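Local atomic coordinates of putative cytoplasmic protein (Salmonella enterica subsp. enterica serovar Typhimurium, PDB entry 4IQN), a protein that is of unknown function and belongs to the DUF5066 family, with a presumed cytoplasmic location. Residues Leu161-Ser175 with Leu187-Glu200. Residues are numbered along the deposited sequence; the frame is centred on the assembly and turned at random.
Sequences LAESSLVEYLYNIIS and LHLPQWKAQQKMNE
W192 lies with one indole face against E168, joining helix 166-174 to helix 190-207 as two oblique, roughly antiparallel helices (136° between the N-to-C directions of 166-174 and 190-200) that follow the last strand of a four-stranded antiparallel sheet. The pair illustrates how a buried carboxylate can serve both packing and hydrogen bonding. With CG anti to the backbone N and the chain extended beyond it, E168 runs across the ring: CG sits 3.8 Å from the centroid of the six-membered ring, a CH-pi contact, and the carboxylate stacks at 21° to the indole plane. L189 CD1 lies over the opposite face, toward its rim, while L187 CB meets the edge. Y171 packs against the far end of the indole, its CB 3.9 Å from W192 CH2, and its hydroxyl bonds to S7 O. E168 OE1 accepts from S164 N and S164 OG, which arrive from opposite faces of the carboxylate plane and should restrain its rotation; waters connect OE2 with L187 O and Q196 OE1. Farther along, two waters link N199 ND2 to E163 O and S164 O. Q196, extended beyond CG, directs NE2 to A162 O (2.9 Å), a nearly straight bond (172°) with A162 O in the amide plane but NE2 above the carbonyl plane.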
loop_
_atom_site.group_PDB
_atom_site.type_symbol
_atom_site.label_atom_id
_atom_site.label_comp_id
_atom_site.label_asym_id
_atom_site.label_seq_id
_atom_site.Cartn_x
_atom_site.Cartn_y
_atom_site.Cartn_z
ATOM N N LEU A 161 7.771 4.788 6.290
ATOM C CA LEU A 161 6.549 5.559 6.019
ATOM C C LEU A 161 6.892 6.710 5.087
ATOM O O LEU A 161 7.867 7.446 5.299
ATOM C CB LEU A 161 5.917 6.112 7.252
ATOM C CG LEU A 161 4.785 5.402 7.941
ATOM C CD1 LEU A 161 3.959 6.511 8.565
ATOM C CD2 LEU A 161 3.935 4.456 7.126
ATOM N N ALA A 162 6.087 6.836 4.065
ATOM C CA ALA A 162 6.357 7.748 2.978
ATOM C C ALA A 162 5.182 8.760 2.788
ATOM O O ALA A 162 4.953 9.610 3.679
ATOM C CB ALA A 162 6.717 6.941 1.756
ATOM N N GLU A 163 4.441 8.691 1.678
ATOM C CA GLU A 163 3.326 9.584 1.441
ATOM C C GLU A 163 2.268 9.539 2.561
ATOM O O GLU A 163 2.114 8.512 3.264
ATOM C CB GLU A 163 2.679 9.288 0.093
ATOM C CG GLU A 163 3.491 9.609 -1.154
ATOM C CD GLU A 163 4.475 8.540 -1.619
ATOM O OE1 GLU A 163 4.779 7.563 -0.902
ATOM O OE2 GLU A 163 4.978 8.681 -2.770
ATOM N N SER A 164 1.575 10.661 2.708
ATOM C CA SER A 164 0.560 10.857 3.727
ATOM C C SER A 164 -0.584 9.847 3.505
ATOM O O SER A 164 -1.166 9.391 4.482
ATOM C CB SER A 164 -0.014 12.260 3.725
ATOM O OG SER A 164 -0.610 12.621 2.483
ATOM N N SER A 165 -0.853 9.510 2.242
ATOM C CA SER A 165 -1.916 8.603 1.851
ATOM C C SER A 165 -1.798 8.191 0.413
ATOM O O SER A 165 -0.990 8.755 -0.351
ATOM C CB SER A 165 -3.251 9.310 2.004
ATOM O OG SER A 165 -3.454 10.327 1.035
ATOM N N LEU A 166 -2.655 7.239 0.008
ATOM C CA LEU A 166 -2.812 6.855 -1.374
ATOM C C LEU A 166 -3.200 8.058 -2.286
ATOM O O LEU A 166 -2.834 8.087 -3.465
ATOM C CB LEU A 166 -3.862 5.726 -1.497
ATOM C CG LEU A 166 -3.979 5.063 -2.876
ATOM C CD1 LEU A 166 -2.655 4.472 -3.321
ATOM C CD2 LEU A 166 -5.076 4.003 -2.845
ATOM N N VAL A 167 -3.922 9.026 -1.734
ATOM C CA VAL A 167 -4.275 10.236 -2.462
ATOM C C VAL A 167 -3.008 10.999 -2.878
ATOM O O VAL A 167 -2.839 11.309 -4.052
ATOM C CB VAL A 167 -5.222 11.144 -1.663
ATOM C CG1 VAL A 167 -5.541 12.444 -2.391
ATOM C CG2 VAL A 167 -6.544 10.407 -1.359
ATOM N N GLU A 168 -2.126 11.259 -1.943
ATOM C CA GLU A 168 -0.864 11.927 -2.261
ATOM C C GLU A 168 -0.036 11.096 -3.254
ATOM O O GLU A 168 0.511 11.634 -4.221
ATOM C CB GLU A 168 -0.063 12.199 -0.993
ATOM C CG GLU A 168 1.295 12.847 -1.272
ATOM C CD GLU A 168 2.054 13.320 -0.061
ATOM O OE1 GLU A 168 1.687 12.993 1.094
ATOM O OE2 GLU A 168 3.070 14.044 -0.262
ATOM N N TYR A 169 0.043 9.788 -3.023
ATOM C CA TYR A 169 0.773 8.906 -3.907
ATOM C C TYR A 169 0.260 9.041 -5.344
ATOM O O TYR A 169 1.042 9.229 -6.291
ATOM C CB TYR A 169 0.704 7.441 -3.405
ATOM C CG TYR A 169 1.216 6.435 -4.393
ATOM C CD1 TYR A 169 2.582 6.176 -4.521
ATOM C CD2 TYR A 169 0.348 5.752 -5.246
ATOM C CE1 TYR A 169 3.063 5.280 -5.444
ATOM C CE2 TYR A 169 0.802 4.830 -6.160
ATOM C CZ TYR A 169 2.166 4.583 -6.276
ATOM O OH TYR A 169 2.646 3.684 -7.213
ATOM N N LEU A 170 -1.059 8.965 -5.530
ATOM C CA LEU A 170 -1.609 9.005 -6.869
ATOM C C LEU A 170 -1.472 10.371 -7.555
ATOM O O LEU A 170 -1.225 10.424 -8.775
ATOM C CB LEU A 170 -3.070 8.539 -6.875
ATOM C CG LEU A 170 -3.205 7.042 -6.668
ATOM C CD1 LEU A 170 -4.699 6.721 -6.616
ATOM C CD2 LEU A 170 -2.539 6.215 -7.763
ATOM N N TYR A 171 -1.640 11.462 -6.814
ATOM C CA TYR A 171 -1.433 12.788 -7.406
ATOM C C TYR A 171 -0.026 12.868 -7.982
ATOM O O TYR A 171 0.193 13.444 -9.074
ATOM C CB TYR A 171 -1.660 13.909 -6.385
ATOM C CG TYR A 171 -3.074 14.451 -6.358
ATOM C CD1 TYR A 171 -3.528 15.349 -7.331
ATOM C CD2 TYR A 171 -3.964 14.058 -5.388
ATOM C CE1 TYR A 171 -4.818 15.832 -7.314
ATOM C CE2 TYR A 171 -5.265 14.563 -5.359
ATOM C CZ TYR A 171 -5.698 15.439 -6.324
ATOM O OH TYR A 171 -7.005 15.939 -6.307
ATOM N N ASN A 172 0.925 12.303 -7.254
ATOM C CA ASN A 172 2.311 12.308 -7.727
ATOM C C ASN A 172 2.470 11.425 -8.986
ATOM O O ASN A 172 3.069 11.854 -9.964
ATOM C CB ASN A 172 3.277 11.957 -6.614
ATOM C CG ASN A 172 3.534 13.124 -5.673
ATOM O OD1 ASN A 172 2.834 13.355 -4.679
ATOM N ND2 ASN A 172 4.531 13.876 -5.992
ATOM N N ILE A 173 1.861 10.236 -8.998
ATOM C CA ILE A 173 1.923 9.373 -10.184
ATOM C C ILE A 173 1.380 10.102 -11.410
ATOM O O ILE A 173 2.005 10.108 -12.462
ATOM C CB ILE A 173 1.160 8.039 -9.975
ATOM C CG1 ILE A 173 1.840 7.167 -8.924
ATOM C CG2 ILE A 173 0.936 7.287 -11.281
ATOM C CD1 ILE A 173 3.235 6.715 -9.271
ATOM N N ILE A 174 0.227 10.730 -11.236
ATOM C CA ILE A 174 -0.491 11.372 -12.328
ATOM C C ILE A 174 0.138 12.686 -12.807
ATOM O O ILE A 174 -0.125 13.124 -13.921
ATOM C CB ILE A 174 -1.936 11.627 -11.886
ATOM C CG1 ILE A 174 -2.674 10.286 -11.857
ATOM C CG2 ILE A 174 -2.619 12.625 -12.796
ATOM C CD1 ILE A 174 -4.041 10.347 -11.229
ATOM N N SER A 175 0.993 13.284 -11.982
ATOM C CA SER A 175 1.592 14.609 -12.291
ATOM C C SER A 175 2.434 14.632 -13.568
ATOM O O SER A 175 2.574 15.679 -14.190
ATOM C CB SER A 175 2.437 15.150 -11.110
ATOM O OG SER A 175 3.621 14.389 -10.925
ATOM N N LEU A 187 3.114 19.907 -5.766
ATOM C CA LEU A 187 2.630 18.895 -4.789
ATOM C C LEU A 187 3.335 18.920 -3.438
ATOM O O LEU A 187 3.232 17.984 -2.664
ATOM C CB LEU A 187 2.676 17.514 -5.420
ATOM C CG LEU A 187 1.873 17.365 -6.726
ATOM C CD1 LEU A 187 2.024 15.968 -7.307
ATOM C CD2 LEU A 187 0.423 17.704 -6.491
ATOM N N HIS A 188 4.036 19.997 -3.135
ATOM C CA HIS A 188 4.639 20.166 -1.807
ATOM C C HIS A 188 3.643 20.888 -0.904
ATOM O O HIS A 188 3.787 22.054 -0.588
ATOM C CB HIS A 188 5.973 20.917 -1.882
ATOM C CG HIS A 188 7.059 20.147 -2.536
ATOM N ND1 HIS A 188 7.230 20.115 -3.905
ATOM C CD2 HIS A 188 8.041 19.372 -2.012
ATOM C CE1 HIS A 188 8.268 19.349 -4.196
ATOM N NE2 HIS A 188 8.776 18.890 -3.066
ATOM N N LEU A 189 2.571 20.186 -0.519
ATOM C CA LEU A 189 1.487 20.815 0.186
ATOM C C LEU A 189 1.689 20.678 1.702
ATOM O O LEU A 189 1.995 19.578 2.188
ATOM C CB LEU A 189 0.160 20.180 -0.234
ATOM C CG LEU A 189 -0.131 20.113 -1.735
ATOM C CD1 LEU A 189 -1.501 19.535 -1.947
ATOM C CD2 LEU A 189 -0.054 21.493 -2.289
ATOM N N PRO A 190 1.509 21.785 2.456
ATOM C CA PRO A 190 1.762 21.745 3.902
ATOM C C PRO A 190 0.844 20.785 4.598
ATOM O O PRO A 190 1.238 20.180 5.584
ATOM C CB PRO A 190 1.523 23.171 4.366
ATOM C CG PRO A 190 0.924 23.880 3.221
ATOM C CD PRO A 190 1.321 23.167 1.984
ATOM N N GLN A 191 -0.365 20.619 4.077
ATOM C CA GLN A 191 -1.284 19.690 4.787
ATOM C C GLN A 191 -0.835 18.252 4.690
ATOM O O GLN A 191 -1.067 17.446 5.643
ATOM C CB GLN A 191 -2.755 19.893 4.364
ATOM C CG GLN A 191 -3.022 19.633 2.918
ATOM C CD GLN A 191 -2.953 20.898 2.035
ATOM O OE1 GLN A 191 -2.061 21.802 2.173
ATOM N NE2 GLN A 191 -3.901 20.958 1.091
ATOM N N TRP A 192 -0.218 17.886 3.563
ATOM C CA TRP A 192 0.392 16.574 3.422
ATOM C C TRP A 192 1.572 16.379 4.337
ATOM O O TRP A 192 1.667 15.349 5.015
ATOM C CB TRP A 192 0.744 16.262 1.981
ATOM C CG TRP A 192 -0.459 16.036 1.073
ATOM C CD1 TRP A 192 -1.756 15.723 1.456
ATOM C CD2 TRP A 192 -0.451 16.015 -0.348
ATOM N NE1 TRP A 192 -2.532 15.527 0.352
ATOM C CE2 TRP A 192 -1.772 15.724 -0.772
ATOM C CE3 TRP A 192 0.525 16.300 -1.328
ATOM C CZ2 TRP A 192 -2.121 15.616 -2.117
ATOM C CZ3 TRP A 192 0.171 16.216 -2.641
ATOM C CH2 TRP A 192 -1.160 15.904 -3.040
ATOM N N LYS A 193 2.493 17.352 4.376
ATOM C CA LYS A 193 3.638 17.240 5.289
ATOM C C LYS A 193 3.174 17.108 6.746
ATOM O O LYS A 193 3.723 16.301 7.512
ATOM C CB LYS A 193 4.682 18.398 5.102
ATOM C CG LYS A 193 6.145 17.930 5.418
ATOM C CD LYS A 193 6.877 17.339 4.173
ATOM C CE LYS A 193 7.873 16.164 4.378
ATOM N NZ LYS A 193 9.045 16.256 5.337
ATOM N N ALA A 194 2.177 17.882 7.116
ATOM C CA ALA A 194 1.621 17.873 8.477
ATOM C C ALA A 194 1.030 16.502 8.810
ATOM O O ALA A 194 1.213 16.022 9.912
ATOM C CB ALA A 194 0.567 18.924 8.636
ATOM N N GLN A 195 0.338 15.884 7.860
ATOM C CA GLN A 195 -0.211 14.546 8.106
ATOM C C GLN A 195 0.903 13.488 8.179
ATOM O O GLN A 195 0.847 12.573 9.020
ATOM C CB GLN A 195 -1.270 14.185 7.083
ATOM C CG GLN A 195 -1.988 12.900 7.390
ATOM C CD GLN A 195 -2.829 13.033 8.652
ATOM O OE1 GLN A 195 -3.661 13.927 8.748
ATOM N NE2 GLN A 195 -2.605 12.166 9.624
ATOM N N GLN A 196 1.919 13.598 7.330
ATOM C CA GLN A 196 3.053 12.705 7.405
ATOM C C GLN A 196 3.724 12.771 8.763
ATOM O O GLN A 196 4.062 11.747 9.346
ATOM C CB GLN A 196 4.089 13.015 6.314
ATOM C CG GLN A 196 3.697 12.655 4.902
ATOM C CD GLN A 196 4.678 13.240 3.910
ATOM O OE1 GLN A 196 4.867 14.443 3.845
ATOM N NE2 GLN A 196 5.339 12.416 3.221
ATOM N N LYS A 197 3.953 13.984 9.246
ATOM C CA LYS A 197 4.527 14.172 10.593
ATOM C C LYS A 197 3.647 13.518 11.684
ATOM O O LYS A 197 4.162 12.818 12.551
ATOM C CB LYS A 197 4.767 15.638 10.879
ATOM C CG LYS A 197 5.593 15.945 12.116
ATOM C CD LYS A 197 6.003 17.412 12.053
ATOM C CE LYS A 197 6.726 17.935 13.286
ATOM N NZ LYS A 197 6.506 19.413 13.418
HETATM N N MSE A 198 2.335 13.722 11.616
HETATM C CA MSE A 198 1.391 13.084 12.553
HETATM C C MSE A 198 1.481 11.573 12.485
HETATM O O MSE A 198 1.455 10.884 13.524
HETATM C CB MSE A 198 -0.036 13.524 12.222
HETATM C CG MSE A 198 -0.450 14.897 12.791
HETATM SE SE MSE A 198 -2.423 15.209 12.632
HETATM C CE MSE A 198 -2.892 13.633 13.740
ATOM N N ASN A 199 1.553 11.043 11.269
ATOM C CA ASN A 199 1.525 9.612 11.001
ATOM C C ASN A 199 2.769 8.992 11.590
ATOM O O ASN A 199 2.699 7.977 12.254
ATOM C CB ASN A 199 1.438 9.318 9.492
ATOM C CG ASN A 199 0.069 9.641 8.871
ATOM O OD1 ASN A 199 -0.890 9.903 9.571
ATOM N ND2 ASN A 199 -0.017 9.612 7.545
ATOM N N GLU A 200 3.911 9.649 11.402
ATOM C CA GLU A 200 5.167 9.129 11.905
ATOM C C GLU A 200 5.239 9.112 13.420
ATOM O O GLU A 200 5.756 8.138 14.017
ATOM C CB GLU A 200 6.322 9.901 11.266
ATOM C CG GLU A 200 6.447 9.540 9.772
ATOM C CD GLU A 200 7.395 10.460 9.000
ATOM O OE1 GLU A 200 8.461 10.772 9.583
ATOM O OE2 GLU A 200 7.069 10.864 7.834
HETATM O O HOH W 1 5.024 9.596 6.506
HETATM O O HOH W 2 2.481 9.050 6.168
HETATM O O HOH W 3 -2.890 9.361 6.543
HETATM O O HOH W 4 3.751 15.202 -2.658
HETATM O O HOH W 5 4.487 15.572 1.287
#